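Local coordinates for NBS-LRR class disease resistance protein (Oryza sativa subsp. japonica, PDB 6FU9), which probably acts as an intracellular immune receptor in rice, recognising a pathogen effector through a small HMA-like domain and triggering disease resistance, at residues K8-I13 / M71-S76. Sequence-based numbering, arbitrary orientation.
Sequences KIVFKI and MFLEVS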
loop_
_atom_site.group_PDB
_atom_site.type_symbol
_atom_site.label_atom_id
_atom_site.label_comp_id
_atom_site.label_asym_id
_atom_site.label_seq_id
_atom_site.Cartn_x
_atom_site.Cartn_y
_atom_site.Cartn_z
ATOM N N LYS A 8 -1.642 -4.568 8.071
ATOM C CA LYS A 8 -1.477 -3.414 7.176
ATOM C C LYS A 8 -2.487 -3.482 6.115
ATOM O O LYS A 8 -2.561 -4.493 5.349
ATOM C CB LYS A 8 -0.076 -3.409 6.589
ATOM C CG LYS A 8 0.206 -2.213 5.699
ATOM C CD LYS A 8 1.676 -2.231 5.256
ATOM C CE LYS A 8 2.056 -1.159 4.330
ATOM N NZ LYS A 8 3.488 -1.379 4.059
ATOM N N ILE A 9 -3.375 -2.475 6.007
ATOM C CA ILE A 9 -4.428 -2.422 5.049
ATOM C C ILE A 9 -4.261 -1.131 4.252
ATOM O O ILE A 9 -4.131 -0.055 4.848
ATOM C CB ILE A 9 -5.806 -2.387 5.687
ATOM C CG1 ILE A 9 -6.021 -3.587 6.638
ATOM C CG2 ILE A 9 -6.872 -2.354 4.624
ATOM C CD1 ILE A 9 -7.165 -3.447 7.571
ATOM N N VAL A 10 -4.234 -1.226 2.940
ATOM C CA VAL A 10 -4.115 -0.027 2.084
ATOM C C VAL A 10 -5.360 0.101 1.257
ATOM O O VAL A 10 -5.760 -0.893 0.572
ATOM C CB VAL A 10 -2.882 -0.077 1.194
ATOM C CG1 VAL A 10 -2.717 1.278 0.430
ATOM C CG2 VAL A 10 -1.614 -0.380 1.964
ATOM N N PHE A 11 -5.962 1.291 1.285
ATOM C CA PHE A 11 -7.087 1.637 0.441
ATOM C C PHE A 11 -6.631 2.627 -0.637
ATOM O O PHE A 11 -5.709 3.419 -0.388
ATOM C CB PHE A 11 -8.225 2.264 1.222
ATOM C CG PHE A 11 -8.809 1.402 2.301
ATOM C CD1 PHE A 11 -9.713 0.404 1.977
ATOM C CD2 PHE A 11 -8.483 1.561 3.623
ATOM C CE1 PHE A 11 -10.285 -0.406 2.953
ATOM C CE2 PHE A 11 -9.031 0.763 4.605
ATOM C CZ PHE A 11 -9.943 -0.215 4.260
ATOM N N LYS A 12 -7.274 2.565 -1.788
ATOM C CA LYS A 12 -7.206 3.633 -2.801
ATOM C C LYS A 12 -8.524 4.346 -2.751
ATOM O O LYS A 12 -9.598 3.748 -2.898
ATOM C CB LYS A 12 -6.876 3.031 -4.157
ATOM C CG LYS A 12 -5.392 2.661 -4.332
ATOM C CD LYS A 12 -4.399 3.802 -4.688
ATOM C CE LYS A 12 -4.410 4.085 -6.168
ATOM N NZ LYS A 12 -3.579 5.237 -6.542
ATOM N N ILE A 13 -8.474 5.685 -2.525
ATOM C CA ILE A 13 -9.709 6.506 -2.429
ATOM C C ILE A 13 -9.409 7.730 -3.210
ATOM O O ILE A 13 -8.613 8.564 -2.759
ATOM C CB ILE A 13 -10.092 6.860 -0.984
ATOM C CG1 ILE A 13 -9.907 5.684 -0.016
ATOM C CG2 ILE A 13 -11.504 7.387 -0.954
ATOM C CD1 ILE A 13 -10.337 5.952 1.413
ATOM N N MET A 71 -11.556 1.575 -2.406
ATOM C CA MET A 71 -11.270 0.194 -2.805
ATOM C C MET A 71 -10.066 -0.322 -2.020
ATOM O O MET A 71 -9.098 0.415 -1.763
ATOM C CB MET A 71 -11.002 0.079 -4.285
ATOM C CG MET A 71 -12.202 0.547 -5.134
ATOM S SD MET A 71 -13.621 -0.598 -5.039
ATOM C CE MET A 71 -12.999 -1.899 -6.119
ATOM N N PHE A 72 -10.063 -1.602 -1.724
ATOM C CA PHE A 72 -8.864 -2.224 -1.190
ATOM C C PHE A 72 -7.773 -2.288 -2.237
ATOM O O PHE A 72 -8.016 -2.731 -3.380
ATOM C CB PHE A 72 -9.135 -3.631 -0.667
ATOM C CG PHE A 72 -9.906 -3.714 0.620
ATOM C CD1 PHE A 72 -9.248 -3.763 1.797
ATOM C CD2 PHE A 72 -11.284 -3.855 0.630
ATOM C CE1 PHE A 72 -9.941 -3.936 2.998
ATOM C CE2 PHE A 72 -11.962 -4.038 1.801
ATOM C CZ PHE A 72 -11.299 -4.036 3.006
ATOM N N LEU A 73 -6.548 -1.939 -1.858
ATOM C CA LEU A 73 -5.349 -2.140 -2.652
ATOM C C LEU A 73 -4.484 -3.254 -2.116
ATOM O O LEU A 73 -3.869 -3.979 -2.900
ATOM C CB LEU A 73 -4.536 -0.796 -2.764
ATOM C CG LEU A 73 -3.157 -0.873 -3.453
ATOM C CD1 LEU A 73 -3.265 -1.297 -4.901
ATOM C CD2 LEU A 73 -2.460 0.509 -3.366
ATOM N N GLU A 74 -4.350 -3.315 -0.801
ATOM C CA GLU A 74 -3.482 -4.322 -0.207
ATOM C C GLU A 74 -3.994 -4.748 1.144
ATOM O O GLU A 74 -4.509 -3.938 1.935
ATOM C CB GLU A 74 -2.079 -3.720 -0.027
ATOM C CG GLU A 74 -1.136 -4.595 0.777
ATOM C CD GLU A 74 0.176 -3.905 1.036
ATOM O OE1 GLU A 74 0.522 -2.946 0.339
ATOM O OE2 GLU A 74 0.914 -4.390 1.957
ATOM N N VAL A 75 -3.817 -6.051 1.403
ATOM C CA VAL A 75 -3.993 -6.583 2.753
ATOM C C VAL A 75 -2.743 -7.411 3.068
ATOM O O VAL A 75 -2.408 -8.322 2.295
ATOM C CB VAL A 75 -5.272 -7.458 2.854
ATOM C CG1 VAL A 75 -5.408 -8.079 4.201
ATOM C CG2 VAL A 75 -6.516 -6.641 2.521
ATOM N N SER A 76 -2.059 -7.104 4.157
ATOM C CA SER A 76 -0.863 -7.824 4.517
ATOM C C SER A 76 -0.682 -7.776 6.036
ATOM O O SER A 76 -1.392 -7.055 6.730
ATOM C CB SER A 76 0.345 -7.293 3.791
ATOM O OG SER A 76 0.602 -5.948 4.136
HETATM O O HOH W 1 3.442 -3.526 2.373
#
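With CG anti to the backbone N in both (chi1 -177° and 171°) and their chains extended, Lys-8 and Glu-74, placed on one face by the strand register, bring their charged ends toward each other. Lys-8 NZ stops 4.5 Å from Glu-74 OE2, too far for a salt bridge, and a water spans the gap, 2.7 Å from NZ and 2.7 Å from OE2. Ser-76, short enough to fit beside the lysine's CB, donates from OG to the anti lone pair of Glu-74 OE2 at 2.7 Å. Val-10 is compact and branched, so its CG2 can touch both CB and OE1 of the extended glutamate.

Strands 7-12 and 71-77 pair antiparallel, with a classic beta bulge: Leu-73 and Glu-74 both face Val-10, whose O accepts from Leu-73 N at 2.8 Å and Glu-74 N at 3.1 Å. The extra residue turns Leu-73 toward strand 7-12, where CD2 meets Val-10 CG1 and the aliphatic part of Lys-12, whose ammonium forms salt bridges with Asp-45 and an acidic side chain of another protein's chain. Beyond the bulge the rings of Phe-11 and Phe-72 lie side by side with planes at 43°, Phe-11 CE1 sitting over one face of Phe-72, 3.5 Å from its CE1. Broad apolar rings suit both places: Phe-11 also packs on helix 56-66 of this ferredoxin-like fold, Phe-72 on Ile-9 and an aromatic side chain of the partner.

Strand 71-77 is an edge strand of the chain's own sheet, which Glu-74 and Val-75 extend by pairing with a partner strand. The serine bond to OE2 and the nearby ammonium would probably favour an ionised Glu-74 carboxylate at that interface.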